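Local coordinates for GDSL-like Lipase/Acylhydrolase family protein (Neisseria meningitidis, PDB 4K7J), which probably removes O-linked acetyl groups from peptidoglycan, as an esterase of the SGNH (GDSL-like) hydrolase family, at residues Ile282-Ala287 / Arg314-Gly319; Tyr247-Ala252 / Pro288-Asn293. All coordinates share one frame; numbering follows the deposited sequence. Where two conformers were deposited one is given.

Interaction 1 (Ile282-Ala287 / Arg314-Gly319); sequences ILIIGA and RVARQG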
ATOM      1  N   ILE A 282      -1.870  11.462   6.184  1.00 19.88           N
ATOM      2  CA  ILE A 282      -0.628  10.757   5.886  1.00 15.54           C
ATOM      3  C   ILE A 282      -0.040  10.146   7.163  1.00 19.61           C
ATOM      4  O   ILE A 282       0.051  10.813   8.198  1.00 14.94           O
ATOM      5  CB  ILE A 282       0.402  11.696   5.261  1.00 15.44           C
ATOM      6  CG1 ILE A 282      -0.156  12.336   3.987  1.00 17.05           C
ATOM      7  CG2 ILE A 282       1.670  10.944   4.949  1.00 15.52           C
ATOM      8  CD1 ILE A 282       0.765  13.349   3.386  1.00 20.96           C
ATOM      9  N   LEU A 283       0.347   8.876   7.091  1.00 17.13           N
ATOM     10  CA  LEU A 283       0.976   8.198   8.219  1.00 17.82           C
ATOM     11  C   LEU A 283       2.314   7.623   7.787  1.00 17.69           C
ATOM     12  O   LEU A 283       2.383   6.854   6.824  1.00 17.68           O
ATOM     13  CB  LEU A 283       0.097   7.061   8.728  1.00 13.19           C
ATOM     14  CG  LEU A 283       0.830   6.132   9.716  1.00 19.79           C
ATOM     15  CD1 LEU A 283       0.987   6.799  11.068  1.00 21.53           C
ATOM     16  CD2 LEU A 283       0.158   4.779   9.863  1.00 16.28           C
ATOM     17  N   ILE A 284       3.376   8.004   8.483  1.00 13.35           N
ATOM     18  CA  ILE A 284       4.697   7.437   8.226  1.00 16.97           C
ATOM     19  C   ILE A 284       5.007   6.338   9.243  1.00 16.71           C
ATOM     20  O   ILE A 284       5.000   6.571  10.462  1.00 17.96           O
ATOM     21  CB  ILE A 284       5.787   8.523   8.239  1.00 15.53           C
ATOM     22  CG1 ILE A 284       5.642   9.395   6.985  1.00 15.54           C
ATOM     23  CG2 ILE A 284       7.174   7.896   8.319  1.00 13.51           C
ATOM     24  CD1 ILE A 284       6.561  10.588   6.931  1.00 14.84           C
ATOM     25  N   ILE A 285       5.251   5.136   8.735  1.00 15.07           N
ATOM     26  CA  ILE A 285       5.617   4.007   9.575  1.00 14.80           C
ATOM     27  C   ILE A 285       7.137   3.941   9.724  1.00 16.62           C
ATOM     28  O   ILE A 285       7.847   3.599   8.780  1.00 15.48           O
ATOM     29  CB  ILE A 285       5.081   2.691   9.006  1.00 13.84           C
ATOM     30  CG1 ILE A 285       3.553   2.681   9.095  1.00 16.56           C
ATOM     31  CG2 ILE A 285       5.651   1.506   9.789  1.00 17.04           C
ATOM     32  CD1 ILE A 285       2.936   1.323   8.859  1.00 18.77           C
ATOM     33  N   GLY A 286       7.636   4.310  10.903  1.00 20.27           N
ATOM     34  CA  GLY A 286       9.063   4.244  11.162  1.00 13.56           C
ATOM     35  C   GLY A 286       9.545   2.814  11.027  1.00 17.00           C
ATOM     36  O   GLY A 286       8.827   1.886  11.394  1.00 16.00           O
ATOM     37  N   ALA A 287      10.744   2.629  10.482  1.00 13.40           N
ATOM     38  CA  ALA A 287      11.269   1.292  10.251  1.00 17.66           C
ATOM     39  C   ALA A 287      11.314   0.451  11.541  1.00 23.84           C
ATOM     40  O   ALA A 287      11.618   0.977  12.620  1.00 17.46           O
ATOM     41  CB  ALA A 287      12.640   1.375   9.620  1.00 15.29           C
ATOM     42  N   ARG A 314      11.546  13.036  11.878  1.00 18.44           N
ATOM     43  CA  ARG A 314      11.671  14.454  11.516  1.00 16.09           C
ATOM     44  C   ARG A 314      10.792  14.817  10.315  1.00 16.99           C
ATOM     45  O   ARG A 314      10.152  15.867  10.293  1.00 15.64           O
ATOM     46  CB  ARG A 314      13.119  14.813  11.180  1.00 17.83           C
ATOM     47  CG  ARG A 314      14.059  14.888  12.359  1.00 19.33           C
ATOM     48  CD  ARG A 314      15.355  15.624  11.977  1.00 21.65           C
ATOM     49  NE  ARG A 314      16.138  14.953  10.934  1.00 19.98           N
ATOM     50  CZ  ARG A 314      16.925  13.911  11.163  1.00 19.88           C
ATOM     51  NH1 ARG A 314      17.028  13.417  12.387  1.00 22.02           N
ATOM     52  NH2 ARG A 314      17.610  13.360  10.176  1.00 18.83           N
ATOM     53  N   VAL A 315      10.765  13.943   9.313  1.00 15.75           N
ATOM     54  CA  VAL A 315       9.919  14.175   8.135  1.00 15.74           C
ATOM     55  C   VAL A 315       8.445  14.247   8.522  1.00 19.54           C
ATOM     56  O   VAL A 315       7.713  15.147   8.074  1.00 19.88           O
ATOM     57  CB  VAL A 315      10.116  13.079   7.059  1.00 16.95           C
ATOM     58  CG1 VAL A 315       9.019  13.167   5.994  1.00 18.20           C
ATOM     59  CG2 VAL A 315      11.497  13.200   6.430  1.00 17.63           C
ATOM     60  N   ALA A 316       8.015  13.298   9.355  1.00 15.79           N
ATOM     61  CA  ALA A 316       6.653  13.300   9.902  1.00 18.45           C
ATOM     62  C   ALA A 316       6.278  14.634  10.558  1.00 20.87           C
ATOM     63  O   ALA A 316       5.196  15.193  10.309  1.00 16.65           O
ATOM     64  CB  ALA A 316       6.492  12.167  10.906  1.00 15.47           C
ATOM     65  N   ARG A 317       7.169  15.141  11.403  1.00 17.90           N
ATOM     66  CA  ARG A 317       6.881  16.363  12.157  1.00 17.38           C
ATOM     67  C   ARG A 317       6.872  17.571  11.251  1.00 18.80           C
ATOM     68  O   ARG A 317       5.966  18.399  11.315  1.00 26.46           O
ATOM     69  CB  ARG A 317       7.905  16.568  13.281  1.00 18.48           C
ATOM     70  CG  ARG A 317       7.604  17.806  14.116  1.00 21.98           C
ATOM     71  CD  ARG A 317       8.482  17.883  15.353  1.00 20.84           C
ATOM     72  NE  ARG A 317       8.306  19.152  16.059  1.00 18.65           N
ATOM     73  CZ  ARG A 317       9.023  19.511  17.118  1.00 22.87           C
ATOM     74  NH1 ARG A 317       9.936  18.680  17.606  1.00 20.06           N
ATOM     75  NH2 ARG A 317       8.823  20.691  17.696  1.00 20.16           N
ATOM     76  N   GLN A 318       7.882  17.678  10.398  1.00 16.93           N
ATOM     77  CA  GLN A 318       7.967  18.811   9.489  0.51 17.86           C
ATOM     78  C   GLN A 318       6.854  18.769   8.445  1.00 21.58           C
ATOM     79  O   GLN A 318       6.347  19.805   8.043  1.00 24.34           O
ATOM     80  CB  GLN A 318       9.366  18.911   8.861  0.51 20.21           C
ATOM     81  CG  GLN A 318      10.393  19.500   9.839  0.51 17.88           C
ATOM     82  CD  GLN A 318      11.838  19.290   9.424  0.51 25.39           C
ATOM     83  OE1 GLN A 318      12.162  19.242   8.234  0.51 25.18           O
ATOM     84  NE2 GLN A 318      12.722  19.182  10.413  0.51 15.07           N
ATOM     85  N   GLY A 319       6.447  17.572   8.038  1.00 17.76           N
ATOM     86  CA  GLY A 319       5.341  17.443   7.091  1.00 20.23           C
ATOM     87  C   GLY A 319       3.977  17.408   7.757  1.00 22.69           C
ATOM     88  O   GLY A 319       2.954  17.259   7.085  1.00 23.52           O
TER

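Interaction 2 (Tyr247-Ala252 / Pro288-Asn293); sequences YGTNEA and PESLKN. With ACT (acetate ion), chain C.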
ATOM      1  N   TYR A 247       8.414   2.481   4.639  1.00 14.15           N
ATOM      2  CA  TYR A 247       9.726   2.177   4.100  1.00 12.30           C
ATOM      3  C   TYR A 247      10.735   2.307   5.231  1.00 17.28           C
ATOM      4  O   TYR A 247      10.356   2.490   6.376  1.00 16.43           O
ATOM      5  CB  TYR A 247      10.090   3.143   2.970  1.00 15.55           C
ATOM      6  CG  TYR A 247       9.224   3.058   1.712  1.00 13.20           C
ATOM      7  CD1 TYR A 247       9.537   2.177   0.684  1.00 12.82           C
ATOM      8  CD2 TYR A 247       8.132   3.900   1.541  1.00 13.55           C
ATOM      9  CE1 TYR A 247       8.773   2.117  -0.469  1.00 11.70           C
ATOM     10  CE2 TYR A 247       7.357   3.855   0.389  1.00 15.06           C
ATOM     11  CZ  TYR A 247       7.683   2.963  -0.615  1.00 15.38           C
ATOM     12  OH  TYR A 247       6.918   2.914  -1.760  1.00 15.34           O
ATOM     13  N   GLY A 248      12.020   2.210   4.920  1.00 18.96           N
ATOM     14  CA  GLY A 248      13.029   2.459   5.936  1.00 19.41           C
ATOM     15  C   GLY A 248      13.995   1.313   6.097  1.00 17.68           C
ATOM     16  O   GLY A 248      15.188   1.525   6.284  1.00 15.70           O
ATOM     17  N   THR A 249      13.476   0.094   6.008  1.00 16.48           N
ATOM     18  CA  THR A 249      14.308  -1.096   6.177  1.00 15.92           C
ATOM     19  C   THR A 249      15.412  -1.187   5.132  1.00 16.82           C
ATOM     20  O   THR A 249      16.566  -1.434   5.459  1.00 15.94           O
ATOM     21  CB  THR A 249      13.449  -2.365   6.153  1.00 18.08           C
ATOM     22  OG1 THR A 249      12.540  -2.337   7.261  1.00 18.79           O
ATOM     23  CG2 THR A 249      14.312  -3.609   6.248  1.00 15.26           C
ATOM     24  N   ASN A 250      15.070  -0.972   3.868  1.00 18.69           N
ATOM     25  CA  ASN A 250      16.081  -1.040   2.821  1.00 18.33           C
ATOM     26  C   ASN A 250      17.012   0.170   2.796  1.00 22.03           C
ATOM     27  O   ASN A 250      18.219   0.017   2.583  1.00 20.64           O
ATOM     28  CB  ASN A 250      15.416  -1.272   1.459  1.00 22.87           C
ATOM     29  CG  ASN A 250      14.639  -2.586   1.422  1.00 22.48           C
ATOM     30  OD1 ASN A 250      15.223  -3.652   1.530  1.00 20.90           O
ATOM     31  ND2 ASN A 250      13.317  -2.504   1.294  1.00 18.52           N
ATOM     32  N   GLU A 251      16.459   1.366   3.008  1.00 16.55           N
ATOM     33  CA  GLU A 251      17.296   2.558   3.135  1.00 14.91           C
ATOM     34  C   GLU A 251      18.366   2.275   4.195  1.00 18.59           C
ATOM     35  O   GLU A 251      19.536   2.595   4.011  1.00 18.76           O
ATOM     36  CB  GLU A 251      16.462   3.785   3.553  1.00 15.30           C
ATOM     37  CG  GLU A 251      15.541   4.362   2.474  1.00 17.10           C
ATOM     38  CD  GLU A 251      14.171   3.692   2.420  1.00 21.16           C
ATOM     39  OE1 GLU A 251      14.062   2.552   2.902  1.00 18.83           O
ATOM     40  OE2 GLU A 251      13.204   4.311   1.898  1.00 15.18           O
ATOM     41  N   ALA A 252      17.953   1.641   5.290  1.00 14.79           N
ATOM     42  CA  ALA A 252      18.857   1.362   6.412  1.00 15.72           C
ATOM     43  C   ALA A 252      20.036   0.477   6.042  1.00 16.22           C
ATOM     44  O   ALA A 252      21.076   0.529   6.696  1.00 14.49           O
ATOM     45  CB  ALA A 252      18.098   0.739   7.561  1.00 17.20           C
ATOM     46  N   PRO A 288      11.003  -0.856  11.432  1.00 15.90           N
ATOM     47  CA  PRO A 288      11.179  -1.754  12.578  1.00 17.14           C
ATOM     48  C   PRO A 288      12.658  -1.950  12.848  1.00 19.26           C
ATOM     49  O   PRO A 288      13.474  -1.592  12.002  1.00 18.57           O
ATOM     50  CB  PRO A 288      10.574  -3.076  12.083  1.00 15.68           C
ATOM     51  CG  PRO A 288      10.730  -3.028  10.586  1.00 18.52           C
ATOM     52  CD  PRO A 288      10.518  -1.572  10.234  1.00 18.00           C
ATOM     53  N   GLU A 289      13.014  -2.512  13.997  1.00 17.96           N
ATOM     54  CA  GLU A 289      14.398  -2.895  14.189  1.00 17.59           C
ATOM     55  C   GLU A 289      14.718  -4.023  13.220  1.00 17.56           C
ATOM     56  O   GLU A 289      13.934  -4.954  13.061  1.00 19.47           O
ATOM     57  CB  GLU A 289      14.694  -3.335  15.628  1.00 21.15           C
ATOM     58  CG  GLU A 289      16.157  -3.763  15.813  1.00 21.87           C
ATOM     59  CD  GLU A 289      16.566  -3.973  17.269  1.00 29.03           C
ATOM     60  OE1 GLU A 289      16.120  -4.962  17.891  1.00 27.13           O
ATOM     61  OE2 GLU A 289      17.349  -3.153  17.786  1.00 27.03           O
ATOM     62  N   SER A 290      15.865  -3.912  12.561  1.00 19.38           N
ATOM     63  CA  SER A 290      16.423  -4.978  11.746  1.00 19.57           C
ATOM     64  C   SER A 290      17.788  -5.287  12.316  1.00 23.50           C
ATOM     65  O   SER A 290      18.357  -4.472  13.046  1.00 23.96           O
ATOM     66  CB  SER A 290      16.594  -4.530  10.288  1.00 18.74           C
ATOM     67  OG  SER A 290      15.338  -4.297   9.678  1.00 28.26           O
ATOM     68  N   LEU A 291      18.313  -6.461  11.982  1.00 21.67           N
ATOM     69  CA  LEU A 291      19.652  -6.845  12.397  1.00 25.17           C
ATOM     70  C   LEU A 291      20.500  -7.164  11.183  1.00 29.42           C
ATOM     71  O   LEU A 291      20.057  -7.876  10.283  1.00 24.47           O
ATOM     72  CB  LEU A 291      19.599  -8.061  13.323  1.00 24.61           C
ATOM     73  CG  LEU A 291      18.719  -7.841  14.554  1.00 26.49           C
ATOM     74  CD1 LEU A 291      18.679  -9.086  15.432  1.00 30.19           C
ATOM     75  CD2 LEU A 291      19.212  -6.636  15.344  1.00 28.55           C
ATOM     76  N   LYS A 292      21.714  -6.621  11.170  1.00 30.77           N
ATOM     77  CA  LYS A 292      22.710  -6.931  10.158  1.00 28.84           C
ATOM     78  C   LYS A 292      23.219  -8.341  10.405  1.00 35.53           C
ATOM     79  O   LYS A 292      23.658  -9.041   9.492  1.00 31.59           O
ATOM     80  CB  LYS A 292      23.867  -5.941  10.259  1.00 31.60           C
ATOM     81  CG  LYS A 292      24.862  -6.049   9.128  1.00 41.31           C
ATOM     82  CD  LYS A 292      24.140  -5.904   7.799  1.00 47.90           C
ATOM     83  CE  LYS A 292      25.081  -6.040   6.614  1.00 54.06           C
ATOM     84  NZ  LYS A 292      24.357  -5.783   5.339  1.00 47.00           N
ATOM     85  N   ASN A 293      23.155  -8.754  11.662  1.00 36.65           N
ATOM     86  CA  ASN A 293      23.555 -10.095  12.043  1.00 38.36           C
ATOM     87  C   ASN A 293      22.898 -10.435  13.377  1.00 36.01           C
ATOM     88  O   ASN A 293      22.790  -9.581  14.251  1.00 35.07           O
ATOM     89  CB  ASN A 293      25.080 -10.193  12.102  1.00 40.24           C
ATOM     90  CG  ASN A 293      25.586 -10.501  13.476  1.00 44.83           C
ATOM     91  OD1 ASN A 293      25.766 -11.663  13.826  1.00 51.21           O
ATOM     92  ND2 ASN A 293      25.823  -9.466  14.271  1.00 44.39           N
TER
HETATM   93  C   ACT C 401      12.461  -5.750   2.236  1.00 28.47           C
HETATM   94  O   ACT C 401      13.057  -6.804   1.867  1.00 25.01           O
HETATM   95  OXT ACT C 401      11.912  -5.048   1.347  1.00 21.56           O
HETATM   96  CH3 ACT C 401      12.381  -5.351   3.677  1.00 19.13           C
HETATM   97  O   HOH W   1      14.040  -2.018   9.342  1.00 19.52           O

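Interaction 1 (Ile282-Ala287 / Arg314-Gly319)
Val315, whose side chain meets Ile284, has its carbonyl O held by Gly319 N at 2.7 Å, a backbone bond at the C-terminal end of helix 305-318. One turn of that helix rests here on strand 281-286, with no hydrogen bond between the two segments. The closest touch is methyl to methyl, Ile284 CD1 to Val315 CG1 at 3.7 Å, the two side chains crossing at about a right angle. Ile284 reaches the helix by an extended chain: CG1 lies anti to the carbonyl carbon and chi2 is 174°, which places CD1 at the far end. There CD1 also comes 3.9 Å from Ala316 N and 4.3 Å from Ala316 CB, so the methyl sits over the backbone between the two helix residues. Val315 answers with the branch anti to its own N (chi1 168°). Around this contact, Trp266 of helix 259-276 touches Val315, while Phe323 of the next strand touches both Ile284 and Ala316. Strand, helix and strand 322-325 form a beta-alpha-beta unit of the mixed sheet. The side-chain contact is buried and purely aliphatic; the helix's directional bonds come earlier, from Gln309 and Gln312 to Ala287.

Interaction 2 (Tyr247-Ala252 / Pro288-Asn293)
Thr249 meets Pro288 and Ser290 largely through one water. This water sits 2.6 Å from Thr249 OG1 and donates both to Pro288 O, at 2.8 Å, and to Ser290 OG, at 2.6 Å, tying Thr249, in the weakly bonded helical turn about 249-252, to the loop after strand 281-286. Thr249 OG1 is also hydrogen-bonded to His63 NE2, giving this hydroxyl two polar partners. Direct contacts are van der Waals. Thr249 OG1 lies 3.7 Å from Pro288 CD on the proline ring, and Thr249 CG2 lies 3.6 Å from Ser290 OG. With chi1 at -63°, Thr249 turns OG1 to the water and leaves CG2 for Ser290 and for the methyl of a bound acetate, CG2 to CH3 3.7 Å. Polar binding of that ion falls to the next residue: Asn250 ND2 donates to acetate OXT at 2.9 Å, almost straight at 172°, and also to Ala219 O. Ser62 N, Gly218 N and His351 NE2 complete the hydrogen bonding of the acetate. Asn250 ND2 and two backbone N-H groups converging on one carboxylate are consistent with the oxyanion hole of SGNH hydrolases, with Gly248-Thr249-Asn250 matching the family's Gly-X-Asn block.

The segments alternate along the chain: Tyr247-Ala252 follows strand 242-246, while residues Ile282-Ala287, most of them strand, run directly into Pro288-Asn293, so interactions 1 and 2 share one continuous piece of chain. Their centres are 16 Å apart, yet they touch beside Ala287, its CB packing 3.8 Å from Gly248 C. Gln312 of helix 305-318 bridges them as well, bonding Ala287 N through OE1 and Tyr247 O through NE2. Interaction 1 is remote from the acetate, with Ile284 CD1 17.3 Å from its CH3, and belongs to the packing of helix 305-318 on the sheet; interaction 2, in the loops after strands 242-246 and 281-286, borders the ion in what is probably the active site.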